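Local structure of demethylmenaquinone Methyltransferase (Thermus thermophilus, 1J3L) at residues A[34-39]-A[58-63]; A[48-53]-A[84-89]; A[20-25]-A[148-153]; A[93-98]-A[108-113]. The protein is a member of the aldolase/RraA family, a compact alpha/beta protein that assembles from three copies of a single chain. One frame throughout, in Å; residues are numbered along the deposited sequence.

Interaction 1 of 4, residues A[34-39]-A[58-63]; sequences RVRTLR and QVLFVD
The carbonyl oxygen of R34 receives the amide of V59 at 2.7 Å (R34 O to V59 N). This bond belongs to the pairing of two parallel strands in a beta-alpha-beta unit, whose helix 45-51 packs on the side bearing R36, L38 and L60. R36 is bonded both ways: R36 N gives to V59 O at 2.8 Å, and R36 O takes F61 N at 2.8 Å. Further on, the bond from L38 N to F61 O is weak at 3.1 Å, but L38 O holds D63 N at 2.8 Å. Beta-branched V35 and V59 suit the extended backbone, and both pack with F61 against L143 on the face away from that helix. R36 runs alongside Q58, guanidinium and amide planes 56° apart. Its long chain suits the strand because it carries the charge outward to salt bridges with D127 and E53, while Q58 NE2 is held by the carbonyls of E54 and A56. With L60 CG trans to the backbone N (chi1 -176°), the leucine reaches back across the strand gap, and L60 CD1 comes to 3.7 Å from R36 CB.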
loop_
_atom_site.group_PDB
_atom_site.type_symbol
_atom_site.label_atom_id
_atom_site.label_comp_id
_atom_site.label_asym_id
_atom_site.label_seq_id
_atom_site.Cartn_x
_atom_site.Cartn_y
_atom_site.Cartn_z
ATOM N N ARG A 34 -21.960 -1.517 -15.716
ATOM C CA ARG A 34 -21.736 -0.724 -16.909
ATOM C C ARG A 34 -20.982 0.529 -16.467
ATOM O O ARG A 34 -21.417 1.229 -15.553
ATOM C CB ARG A 34 -23.078 -0.339 -17.548
ATOM C CG ARG A 34 -22.934 0.340 -18.901
ATOM C CD ARG A 34 -24.281 0.738 -19.499
ATOM N NE ARG A 34 -24.137 1.250 -20.862
ATOM C CZ ARG A 34 -23.879 0.496 -21.930
ATOM N NH1 ARG A 34 -23.737 -0.815 -21.806
ATOM N NH2 ARG A 34 -23.761 1.051 -23.127
ATOM N N VAL A 35 -19.859 0.803 -17.118
ATOM C CA VAL A 35 -19.023 1.950 -16.795
ATOM C C VAL A 35 -19.571 3.306 -17.226
ATOM O O VAL A 35 -20.121 3.471 -18.315
ATOM C CB VAL A 35 -17.595 1.798 -17.412
ATOM C CG1 VAL A 35 -16.787 3.055 -17.190
ATOM C CG2 VAL A 35 -16.879 0.607 -16.798
ATOM N N ARG A 36 -19.391 4.272 -16.337
ATOM C CA ARG A 36 -19.789 5.654 -16.540
ATOM C C ARG A 36 -18.509 6.390 -16.135
ATOM O O ARG A 36 -17.960 6.128 -15.069
ATOM C CB ARG A 36 -20.923 6.012 -15.583
ATOM C CG ARG A 36 -21.710 7.224 -15.992
ATOM C CD ARG A 36 -22.815 6.872 -16.973
ATOM N NE ARG A 36 -23.410 8.084 -17.523
ATOM C CZ ARG A 36 -24.022 9.018 -16.803
ATOM N NH1 ARG A 36 -24.132 8.887 -15.488
ATOM N NH2 ARG A 36 -24.516 10.092 -17.400
ATOM N N THR A 37 -18.023 7.299 -16.967
ATOM C CA THR A 37 -16.784 7.996 -16.646
ATOM C C THR A 37 -16.952 9.459 -16.292
ATOM O O THR A 37 -17.998 10.071 -16.529
ATOM C CB THR A 37 -15.779 7.925 -17.807
ATOM O OG1 THR A 37 -16.274 8.684 -18.921
ATOM C CG2 THR A 37 -15.569 6.478 -18.232
ATOM N N LEU A 38 -15.882 10.015 -15.737
ATOM C CA LEU A 38 -15.860 11.402 -15.327
ATOM C C LEU A 38 -14.413 11.826 -15.107
ATOM O O LEU A 38 -13.613 11.085 -14.529
ATOM C CB LEU A 38 -16.666 11.550 -14.041
ATOM C CG LEU A 38 -16.875 12.917 -13.418
ATOM C CD1 LEU A 38 -17.497 13.861 -14.432
ATOM C CD2 LEU A 38 -17.775 12.761 -12.199
ATOM N N ARG A 39 -14.076 13.010 -15.596
ATOM C CA ARG A 39 -12.733 13.536 -15.430
ATOM C C ARG A 39 -12.843 14.868 -14.717
ATOM O O ARG A 39 -13.576 15.755 -15.148
ATOM C CB ARG A 39 -12.047 13.730 -16.782
ATOM C CG ARG A 39 -10.666 14.354 -16.662
ATOM C CD ARG A 39 -9.990 14.511 -18.012
ATOM N NE ARG A 39 -9.747 13.222 -18.652
ATOM C CZ ARG A 39 -10.288 12.846 -19.807
ATOM N NH1 ARG A 39 -11.107 13.665 -20.458
ATOM N NH2 ARG A 39 -10.012 11.648 -20.310
ATOM N N GLN A 58 -24.599 0.093 -12.688
ATOM C CA GLN A 58 -23.501 0.875 -13.246
ATOM C C GLN A 58 -22.352 1.127 -12.282
ATOM O O GLN A 58 -22.503 1.049 -11.070
ATOM C CB GLN A 58 -24.025 2.221 -13.761
ATOM C CG GLN A 58 -25.119 2.088 -14.815
ATOM C CD GLN A 58 -25.888 3.377 -15.026
ATOM O OE1 GLN A 58 -25.373 4.334 -15.593
ATOM N NE2 GLN A 58 -27.127 3.408 -14.555
ATOM N N VAL A 59 -21.194 1.431 -12.851
ATOM C CA VAL A 59 -20.012 1.730 -12.076
ATOM C C VAL A 59 -19.459 3.074 -12.540
ATOM O O VAL A 59 -19.200 3.264 -13.728
ATOM C CB VAL A 59 -18.929 0.662 -12.284
ATOM C CG1 VAL A 59 -17.624 1.107 -11.643
ATOM C CG2 VAL A 59 -19.379 -0.641 -11.675
ATOM N N LEU A 60 -19.284 4.007 -11.613
ATOM C CA LEU A 60 -18.741 5.302 -11.982
ATOM C C LEU A 60 -17.232 5.279 -11.749
ATOM O O LEU A 60 -16.756 4.949 -10.664
ATOM C CB LEU A 60 -19.388 6.421 -11.162
ATOM C CG LEU A 60 -18.946 7.841 -11.541
ATOM C CD1 LEU A 60 -19.526 8.192 -12.908
ATOM C CD2 LEU A 60 -19.400 8.854 -10.481
ATOM N N PHE A 61 -16.489 5.603 -12.794
ATOM C CA PHE A 61 -15.039 5.638 -12.731
ATOM C C PHE A 61 -14.661 7.116 -12.759
ATOM O O PHE A 61 -14.865 7.797 -13.764
ATOM C CB PHE A 61 -14.440 4.908 -13.939
ATOM C CG PHE A 61 -13.035 4.425 -13.724
ATOM C CD1 PHE A 61 -12.021 5.312 -13.402
ATOM C CD2 PHE A 61 -12.724 3.087 -13.861
ATOM C CE1 PHE A 61 -10.717 4.864 -13.214
ATOM C CE2 PHE A 61 -11.420 2.632 -13.676
ATOM C CZ PHE A 61 -10.419 3.523 -13.356
ATOM N N VAL A 62 -14.133 7.611 -11.647
ATOM C CA VAL A 62 -13.745 9.012 -11.550
ATOM C C VAL A 62 -12.249 9.191 -11.680
ATOM O O VAL A 62 -11.476 8.701 -10.852
ATOM C CB VAL A 62 -14.168 9.628 -10.205
ATOM C CG1 VAL A 62 -13.854 11.104 -10.194
ATOM C CG2 VAL A 62 -15.640 9.384 -9.969
ATOM N N ASP A 63 -11.844 9.883 -12.735
ATOM C CA ASP A 63 -10.430 10.150 -12.954
ATOM C C ASP A 63 -10.119 11.491 -12.288
ATOM O O ASP A 63 -10.539 12.539 -12.779
ATOM C CB ASP A 63 -10.129 10.240 -14.447
ATOM C CG ASP A 63 -8.663 10.415 -14.721
ATOM O OD1 ASP A 63 -7.988 11.087 -13.914
ATOM O OD2 ASP A 63 -8.186 9.889 -15.743
#

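Interaction 2 of 4, residues A[48-53]-A[84-89]; sequences RKVLEE and KGWAGV
The indole N-H of W86 is shared between two backbone carbonyls at the end of segment 48-53: W86 NE1 lies 3.1 Å from L51 O and 3.2 Å from E53 O. Both bonds are weak, since a single hydrogen directed between two oxygens is well aligned with neither. Tryptophan suits the site because it can offer this N-H to the carbonyls while laying a broad apolar surface against the leucine.

That apolar contact is a CH-pi interaction. L51 CD2 sits 3.5 Å from the centroid of the five-membered ring of W86, only 6° off the ring normal. V50 CG1 makes a further apolar contact at 4.2 Å from W86 CH2, and L51 CD2 also meets V89 CG2 at 4.5 Å. Helix 45-51 is thereby packed against the connection leading into strand 88-92, the next parallel strand of the sheet, and through V89 against the strand itself. The chain reaches this connection after helix 75-83. G85 forms a Schellman motif at the end of that helix, with a positive phi that favours glycine.

The charged groups lie toward the outside. K84, bent at chi2 (-65°), passes its methylenes over L51 O and E52 O, and a water links its ammonium to the backbone: the water is 2.8 Å from K84 NZ and an unusually short 2.5 Å from E52 O. E52 OE2 stays 4.4 Å from K84 NZ, beyond salt-bridge range, and pairs instead with R80, while the lysine pairs with E54.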
loop_
_atom_site.group_PDB
_atom_site.type_symbol
_atom_site.label_atom_id
_atom_site.label_comp_id
_atom_site.label_asym_id
_atom_site.label_seq_id
_atom_site.Cartn_x
_atom_site.Cartn_y
_atom_site.Cartn_z
ATOM N N ARG A 48 -21.343 14.861 -7.616
ATOM C CA ARG A 48 -22.646 14.902 -6.980
ATOM C C ARG A 48 -23.764 14.877 -8.021
ATOM O O ARG A 48 -24.718 14.114 -7.885
ATOM C CB ARG A 48 -22.769 16.148 -6.098
ATOM C CG ARG A 48 -24.144 16.298 -5.464
ATOM C CD ARG A 48 -24.187 17.446 -4.461
ATOM N NE ARG A 48 -23.616 17.081 -3.163
ATOM C CZ ARG A 48 -24.152 16.193 -2.330
ATOM N NH1 ARG A 48 -25.280 15.568 -2.649
ATOM N NH2 ARG A 48 -23.560 15.933 -1.175
ATOM N N LYS A 49 -23.632 15.693 -9.067
ATOM C CA LYS A 49 -24.641 15.758 -10.125
ATOM C C LYS A 49 -24.851 14.406 -10.818
ATOM O O LYS A 49 -25.981 13.942 -10.965
ATOM C CB LYS A 49 -24.248 16.805 -11.169
ATOM C CG LYS A 49 -25.439 17.352 -11.949
ATOM C CD LYS A 49 -25.009 18.311 -13.042
ATOM C CE LYS A 49 -26.213 18.924 -13.739
ATOM N NZ LYS A 49 -27.125 17.872 -14.272
ATOM N N VAL A 50 -23.757 13.774 -11.232
ATOM C CA VAL A 50 -23.830 12.482 -11.901
ATOM C C VAL A 50 -24.345 11.333 -11.018
ATOM O O VAL A 50 -25.144 10.519 -11.475
ATOM C CB VAL A 50 -22.448 12.093 -12.504
ATOM C CG1 VAL A 50 -22.501 10.684 -13.101
ATOM C CG2 VAL A 50 -22.053 13.106 -13.588
ATOM N N LEU A 51 -23.909 11.257 -9.762
ATOM C CA LEU A 51 -24.370 10.171 -8.897
ATOM C C LEU A 51 -25.843 10.311 -8.542
ATOM O O LEU A 51 -26.444 9.395 -7.983
ATOM C CB LEU A 51 -23.540 10.098 -7.615
ATOM C CG LEU A 51 -22.159 9.440 -7.696
ATOM C CD1 LEU A 51 -21.489 9.531 -6.350
ATOM C CD2 LEU A 51 -22.287 7.989 -8.103
ATOM N N GLU A 52 -26.422 11.458 -8.875
ATOM C CA GLU A 52 -27.829 11.710 -8.588
ATOM C C GLU A 52 -28.669 11.109 -9.706
ATOM O O GLU A 52 -29.894 11.011 -9.596
ATOM C CB GLU A 52 -28.084 13.213 -8.502
ATOM C CG GLU A 52 -29.282 13.587 -7.661
ATOM C CD GLU A 52 -29.124 13.170 -6.214
ATOM O OE1 GLU A 52 -28.261 13.744 -5.513
ATOM O OE2 GLU A 52 -29.859 12.261 -5.777
ATOM N N GLU A 53 -28.000 10.718 -10.788
ATOM C CA GLU A 53 -28.691 10.120 -11.919
ATOM C C GLU A 53 -28.778 8.638 -11.620
ATOM O O GLU A 53 -27.885 8.083 -10.970
ATOM C CB GLU A 53 -27.923 10.371 -13.223
ATOM C CG GLU A 53 -27.421 11.795 -13.313
ATOM C CD GLU A 53 -27.113 12.240 -14.722
ATOM O OE1 GLU A 53 -26.518 11.458 -15.491
ATOM O OE2 GLU A 53 -27.460 13.389 -15.055
ATOM N N LYS A 84 -29.143 5.731 -5.040
ATOM C CA LYS A 84 -29.449 5.827 -6.460
ATOM C C LYS A 84 -29.174 4.523 -7.215
ATOM O O LYS A 84 -29.327 4.459 -8.435
ATOM C CB LYS A 84 -28.661 6.978 -7.088
ATOM C CG LYS A 84 -29.297 8.346 -6.873
ATOM C CD LYS A 84 -30.638 8.412 -7.580
ATOM C CE LYS A 84 -31.338 9.728 -7.353
ATOM N NZ LYS A 84 -32.587 9.769 -8.145
ATOM N N GLY A 85 -28.749 3.496 -6.483
ATOM C CA GLY A 85 -28.509 2.190 -7.081
ATOM C C GLY A 85 -27.150 1.872 -7.681
ATOM O O GLY A 85 -26.947 0.784 -8.220
ATOM N N TRP A 86 -26.217 2.807 -7.606
ATOM C CA TRP A 86 -24.902 2.555 -8.159
ATOM C C TRP A 86 -24.317 1.272 -7.585
ATOM O O TRP A 86 -24.463 0.984 -6.394
ATOM C CB TRP A 86 -23.970 3.743 -7.874
ATOM C CG TRP A 86 -24.375 4.952 -8.617
ATOM C CD1 TRP A 86 -25.367 5.822 -8.282
ATOM C CD2 TRP A 86 -23.906 5.354 -9.908
ATOM N NE1 TRP A 86 -25.553 6.739 -9.285
ATOM C CE2 TRP A 86 -24.667 6.479 -10.291
ATOM C CE3 TRP A 86 -22.912 4.876 -10.771
ATOM C CZ2 TRP A 86 -24.477 7.125 -11.513
ATOM C CZ3 TRP A 86 -22.723 5.518 -11.985
ATOM C CH2 TRP A 86 -23.504 6.640 -12.342
ATOM N N ALA A 87 -23.666 0.495 -8.439
ATOM C CA ALA A 87 -23.043 -0.751 -8.006
ATOM C C ALA A 87 -21.698 -0.441 -7.361
ATOM O O ALA A 87 -21.245 -1.155 -6.463
ATOM C CB ALA A 87 -22.847 -1.684 -9.190
ATOM N N GLY A 88 -21.067 0.635 -7.816
ATOM C CA GLY A 88 -19.780 1.015 -7.269
ATOM C C GLY A 88 -19.177 2.266 -7.884
ATOM O O GLY A 88 -19.634 2.766 -8.911
ATOM N N VAL A 89 -18.131 2.759 -7.236
ATOM C CA VAL A 89 -17.410 3.947 -7.674
ATOM C C VAL A 89 -15.916 3.645 -7.603
ATOM O O VAL A 89 -15.428 3.090 -6.611
ATOM C CB VAL A 89 -17.687 5.155 -6.745
ATOM C CG1 VAL A 89 -17.166 6.447 -7.391
ATOM C CG2 VAL A 89 -19.175 5.241 -6.432
HETATM O O HOH W 1 -31.954 10.207 -10.825
#

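Interaction 3 of 4, residues A[20-25]-A[148-153]; sequences MVFKSF and DGLLLL
M20, present as selenomethionine, lays its terminal methyl on the backbone of G149, with M20 CE a tight 3.5 Å from G149 CA. The contact lies where the chain leaves strand 16-18, the antiparallel neighbour of strand 149-153 in the mixed central sheet; D148 belongs to the short turn that joins strand 142-146 to 149-153. M20 CG points away from the backbone N (chi1 -176°), and the flexible, unbranched chain then bends at chi2 and chi3 so that it curls back over the glycine. G149 has a positive phi of 125°, a conformation in which a side chain would collide with the preceding carbonyl, and its bare alpha carbon gives the methyl a place to rest. No hydrogen bond joins the two segments; the contact is apolar, and L150 and F22 suit it as bulky apolar groups. D148 turns away from it, and D148 OD1 accepts the backbone N-H of T98 of the second subunit; M20 also makes backbone hydrogen bonds with that subunit. F22 and L150 both pack on L109 of strand 107-110. The two branches of L150 divide their partners: L150 CD2 lies 3.9 Å from M20 CE, and the leucine crosses F22 at about a right angle, with L150 CD1 4.2 Å from F22 CE1.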
loop_
_atom_site.group_PDB
_atom_site.type_symbol
_atom_site.label_atom_id
_atom_site.label_comp_id
_atom_site.label_asym_id
_atom_site.label_seq_id
_atom_site.Cartn_x
_atom_site.Cartn_y
_atom_site.Cartn_z
HETATM N N MSE A 20 -4.601 -4.314 -8.621
HETATM C CA MSE A 20 -5.304 -3.876 -7.426
HETATM C C MSE A 20 -4.404 -2.959 -6.602
HETATM O O MSE A 20 -3.892 -3.352 -5.561
HETATM C CB MSE A 20 -5.747 -5.090 -6.591
HETATM C CG MSE A 20 -6.587 -4.729 -5.364
HETATM SE SE MSE A 20 -7.717 -3.187 -5.664
HETATM C CE MSE A 20 -8.873 -3.918 -7.011
ATOM N N VAL A 21 -4.213 -1.737 -7.093
ATOM C CA VAL A 21 -3.383 -0.740 -6.427
ATOM C C VAL A 21 -4.275 0.338 -5.795
ATOM O O VAL A 21 -3.823 1.431 -5.456
ATOM C CB VAL A 21 -2.399 -0.094 -7.422
ATOM C CG1 VAL A 21 -1.476 -1.160 -7.987
ATOM C CG2 VAL A 21 -3.159 0.592 -8.552
ATOM N N PHE A 22 -5.556 0.013 -5.660
ATOM C CA PHE A 22 -6.525 0.906 -5.044
ATOM C C PHE A 22 -6.892 0.330 -3.675
ATOM O O PHE A 22 -6.872 -0.877 -3.485
ATOM C CB PHE A 22 -7.800 1.001 -5.888
ATOM C CG PHE A 22 -7.610 1.659 -7.218
ATOM C CD1 PHE A 22 -7.083 0.952 -8.294
ATOM C CD2 PHE A 22 -7.993 2.988 -7.410
ATOM C CE1 PHE A 22 -6.941 1.558 -9.550
ATOM C CE2 PHE A 22 -7.854 3.605 -8.662
ATOM C CZ PHE A 22 -7.330 2.886 -9.733
ATOM N N LYS A 23 -7.212 1.182 -2.716
ATOM C CA LYS A 23 -7.606 0.669 -1.418
ATOM C C LYS A 23 -9.112 0.470 -1.500
ATOM O O LYS A 23 -9.792 1.187 -2.222
ATOM C CB LYS A 23 -7.254 1.661 -0.312
ATOM C CG LYS A 23 -5.781 2.050 -0.306
ATOM C CD LYS A 23 -5.338 2.652 1.021
ATOM C CE LYS A 23 -3.883 3.106 0.953
ATOM N NZ LYS A 23 -3.303 3.383 2.302
ATOM N N SER A 24 -9.627 -0.528 -0.796
ATOM C CA SER A 24 -11.054 -0.778 -0.804
ATOM C C SER A 24 -11.647 -0.057 0.401
ATOM O O SER A 24 -11.329 -0.373 1.544
ATOM C CB SER A 24 -11.325 -2.284 -0.726
ATOM O OG SER A 24 -12.642 -2.589 -1.144
ATOM N N PHE A 25 -12.515 0.914 0.142
ATOM C CA PHE A 25 -13.132 1.688 1.212
ATOM C C PHE A 25 -14.625 1.381 1.405
ATOM O O PHE A 25 -15.190 1.679 2.458
ATOM C CB PHE A 25 -12.969 3.192 0.930
ATOM C CG PHE A 25 -11.544 3.684 0.970
ATOM C CD1 PHE A 25 -10.917 3.955 2.177
ATOM C CD2 PHE A 25 -10.846 3.920 -0.212
ATOM C CE1 PHE A 25 -9.617 4.462 2.209
ATOM C CE2 PHE A 25 -9.554 4.423 -0.194
ATOM C CZ PHE A 25 -8.932 4.698 1.021
ATOM N N ASP A 148 -8.400 -9.207 -6.977
ATOM C CA ASP A 148 -7.302 -9.363 -7.922
ATOM C C ASP A 148 -7.185 -8.184 -8.870
ATOM O O ASP A 148 -6.321 -8.176 -9.746
ATOM C CB ASP A 148 -7.451 -10.653 -8.743
ATOM C CG ASP A 148 -7.393 -11.908 -7.886
ATOM O OD1 ASP A 148 -6.411 -12.073 -7.131
ATOM O OD2 ASP A 148 -8.330 -12.731 -7.977
ATOM N N GLY A 149 -8.055 -7.193 -8.712
ATOM C CA GLY A 149 -7.982 -6.037 -9.585
ATOM C C GLY A 149 -9.246 -5.675 -10.344
ATOM O O GLY A 149 -10.351 -6.061 -9.966
ATOM N N LEU A 150 -9.071 -4.928 -11.430
ATOM C CA LEU A 150 -10.189 -4.466 -12.246
ATOM C C LEU A 150 -10.100 -4.947 -13.684
ATOM O O LEU A 150 -9.062 -4.803 -14.331
ATOM C CB LEU A 150 -10.227 -2.938 -12.267
ATOM C CG LEU A 150 -10.012 -2.174 -10.960
ATOM C CD1 LEU A 150 -10.034 -0.679 -11.239
ATOM C CD2 LEU A 150 -11.085 -2.539 -9.977
ATOM N N LEU A 151 -11.196 -5.508 -14.185
ATOM C CA LEU A 151 -11.248 -5.977 -15.562
ATOM C C LEU A 151 -12.259 -5.132 -16.340
ATOM O O LEU A 151 -13.404 -4.965 -15.916
ATOM C CB LEU A 151 -11.657 -7.450 -15.621
ATOM C CG LEU A 151 -11.623 -8.088 -17.019
ATOM C CD1 LEU A 151 -10.190 -8.142 -17.528
ATOM C CD2 LEU A 151 -12.209 -9.486 -16.972
ATOM N N LEU A 152 -11.822 -4.597 -17.474
ATOM C CA LEU A 152 -12.670 -3.773 -18.327
ATOM C C LEU A 152 -12.940 -4.497 -19.644
ATOM O O LEU A 152 -12.016 -4.739 -20.417
ATOM C CB LEU A 152 -11.981 -2.442 -18.628
ATOM C CG LEU A 152 -11.721 -1.461 -17.486
ATOM C CD1 LEU A 152 -10.927 -0.287 -18.034
ATOM C CD2 LEU A 152 -13.043 -0.983 -16.893
ATOM N N LEU A 153 -14.204 -4.830 -19.894
ATOM C CA LEU A 153 -14.607 -5.529 -21.113
ATOM C C LEU A 153 -15.406 -4.587 -22.009
ATOM O O LEU A 153 -16.196 -3.780 -21.517
ATOM C CB LEU A 153 -15.455 -6.752 -20.747
ATOM C CG LEU A 153 -14.762 -7.765 -19.829
ATOM C CD1 LEU A 153 -15.742 -8.796 -19.315
ATOM C CD2 LEU A 153 -13.642 -8.425 -20.590
#

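Interaction 4 of 4, residues A[93-98]-A[108-113]; sequences GAVRDT and LLALAA
Two backbone hydrogen bonds tie these segments together. L111 N gives to G93 O at 2.9 Å, and V95 N gives to A112 O at 3.0 Å. A112 O is approached a second time by a CA-H contact, A94 CA being 3.0 Å away, and V95 O receives A113 CA in the same manner at 3.1 Å. The result is a short parallel pairing of strands 94-95 and 112-113, weakly bonded but in clear register at V95 and A113.

Glycine and alanines suit this pairing because they let backbone and methyl groups touch directly. L111 CB lies 3.5 Å from G93 O, and the glycine fits there because the leucine side chain packs against its backbone. V95 CG1 is turned away from the carbonyl carbon of its own residue (chi1 -57°), which sets that methyl against the alanine, 3.5 Å from A110 CB. T98 CG2 presses on A113 CB at 3.4 Å, a tight methyl contact at the first turn of helix 98-101.

A94 and R96 are bonded through their backbones to L72 and L73. A113 has backbone hydrogen bonds to the third subunit and R96 a salt bridge to D10 of that subunit, so this end of the contact borders the interface. Within the chain, L101 of helix 98-101 packs on V95, and V91 of strand 88-92 lies against A110.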
loop_
_atom_site.group_PDB
_atom_site.type_symbol
_atom_site.label_atom_id
_atom_site.label_comp_id
_atom_site.label_asym_id
_atom_site.label_seq_id
_atom_site.Cartn_x
_atom_site.Cartn_y
_atom_site.Cartn_z
ATOM N N GLY A 93 -7.892 8.738 -7.484
ATOM C CA GLY A 93 -7.664 9.917 -6.672
ATOM C C GLY A 93 -8.040 9.586 -5.240
ATOM O O GLY A 93 -7.992 8.408 -4.851
ATOM N N ALA A 94 -8.446 10.590 -4.462
ATOM C CA ALA A 94 -8.770 10.345 -3.066
ATOM C C ALA A 94 -10.223 10.541 -2.659
ATOM O O ALA A 94 -11.010 11.162 -3.378
ATOM C CB ALA A 94 -7.860 11.194 -2.174
ATOM N N VAL A 95 -10.546 9.990 -1.488
ATOM C CA VAL A 95 -11.876 10.055 -0.885
ATOM C C VAL A 95 -11.697 10.421 0.600
ATOM O O VAL A 95 -10.564 10.611 1.043
ATOM C CB VAL A 95 -12.603 8.671 -0.987
ATOM C CG1 VAL A 95 -12.703 8.226 -2.453
ATOM C CG2 VAL A 95 -11.870 7.620 -0.159
ATOM N N ARG A 96 -12.794 10.555 1.352
ATOM C CA ARG A 96 -12.700 10.841 2.790
ATOM C C ARG A 96 -13.876 10.252 3.591
ATOM O O ARG A 96 -14.840 9.762 3.013
ATOM C CB ARG A 96 -12.552 12.349 3.053
ATOM C CG ARG A 96 -13.776 13.207 2.827
ATOM C CD ARG A 96 -13.448 14.648 3.138
ATOM N NE ARG A 96 -14.652 15.464 3.277
ATOM C CZ ARG A 96 -14.693 16.611 3.942
ATOM N NH1 ARG A 96 -13.593 17.082 4.530
ATOM N NH2 ARG A 96 -15.839 17.273 4.039
ATOM N N ASP A 97 -13.789 10.308 4.919
ATOM C CA ASP A 97 -14.804 9.742 5.828
ATOM C C ASP A 97 -14.749 8.226 5.720
ATOM O O ASP A 97 -15.773 7.551 5.728
ATOM C CB ASP A 97 -16.234 10.184 5.486
ATOM C CG ASP A 97 -16.389 11.691 5.398
ATOM O OD1 ASP A 97 -15.614 12.438 6.033
ATOM O OD2 ASP A 97 -17.319 12.123 4.692
ATOM N N THR A 98 -13.544 7.695 5.617
ATOM C CA THR A 98 -13.362 6.261 5.504
ATOM C C THR A 98 -14.251 5.439 6.445
ATOM O O THR A 98 -14.803 4.424 6.030
ATOM C CB THR A 98 -11.889 5.883 5.719
ATOM O OG1 THR A 98 -11.384 6.570 6.861
ATOM C CG2 THR A 98 -11.062 6.284 4.520
ATOM N N LEU A 108 -16.260 0.709 -3.378
ATOM C CA LEU A 108 -15.602 2.014 -3.367
ATOM C C LEU A 108 -14.071 1.906 -3.316
ATOM O O LEU A 108 -13.486 1.631 -2.265
ATOM C CB LEU A 108 -16.099 2.856 -2.185
ATOM C CG LEU A 108 -17.575 3.257 -2.206
ATOM C CD1 LEU A 108 -17.902 4.041 -0.944
ATOM C CD2 LEU A 108 -17.867 4.090 -3.448
ATOM N N LEU A 109 -13.435 2.132 -4.461
ATOM C CA LEU A 109 -11.982 2.070 -4.559
ATOM C C LEU A 109 -11.403 3.463 -4.743
ATOM O O LEU A 109 -12.000 4.325 -5.395
ATOM C CB LEU A 109 -11.547 1.202 -5.743
ATOM C CG LEU A 109 -12.155 -0.194 -5.851
ATOM C CD1 LEU A 109 -11.553 -0.954 -7.057
ATOM C CD2 LEU A 109 -11.898 -0.933 -4.550
ATOM N N ALA A 110 -10.238 3.684 -4.154
ATOM C CA ALA A 110 -9.562 4.959 -4.270
ATOM C C ALA A 110 -8.095 4.700 -3.985
ATOM O O ALA A 110 -7.740 3.641 -3.470
ATOM C CB ALA A 110 -10.134 5.950 -3.274
ATOM N N LEU A 111 -7.242 5.656 -4.330
ATOM C CA LEU A 111 -5.813 5.510 -4.097
ATOM C C LEU A 111 -5.504 5.791 -2.636
ATOM O O LEU A 111 -4.559 5.246 -2.073
ATOM C CB LEU A 111 -5.028 6.469 -5.004
ATOM C CG LEU A 111 -5.146 6.190 -6.509
ATOM C CD1 LEU A 111 -4.452 7.285 -7.300
ATOM C CD2 LEU A 111 -4.554 4.817 -6.828
ATOM N N ALA A 112 -6.326 6.636 -2.019
ATOM C CA ALA A 112 -6.120 6.989 -0.628
ATOM C C ALA A 112 -7.206 7.891 -0.088
ATOM O O ALA A 112 -8.011 8.450 -0.837
ATOM C CB ALA A 112 -4.768 7.682 -0.467
ATOM N N ALA A 113 -7.232 8.004 1.234
ATOM C CA ALA A 113 -8.170 8.899 1.893
ATOM C C ALA A 113 -7.377 10.187 2.183
ATOM O O ALA A 113 -6.154 10.156 2.324
ATOM C CB ALA A 113 -8.687 8.272 3.202
#

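All four contacts reach one mixed sheet. Interactions 1 and 2 have centres about 9 Å apart and are joined by probable backbone hydrogen bonds, Q58 O to A87 N at 2.9 Å and L60 N to G88 O at 3.0 Å. A probable backbone hydrogen bond between V89 O and L109 N (3.1 Å) links interaction 2 to interaction 4, and another between K23 N and A110 O (2.6 Å) links interaction 4 to interaction 3. Interactions 2 and 3 lie on opposite sides of the chain's centre, about 19 Å apart between centres. Interactions 3 and 4 face other subunits, whereas 1 and 2 touch none. The magnesium ion is about 11 Å from the side chain of R34 in interaction 1.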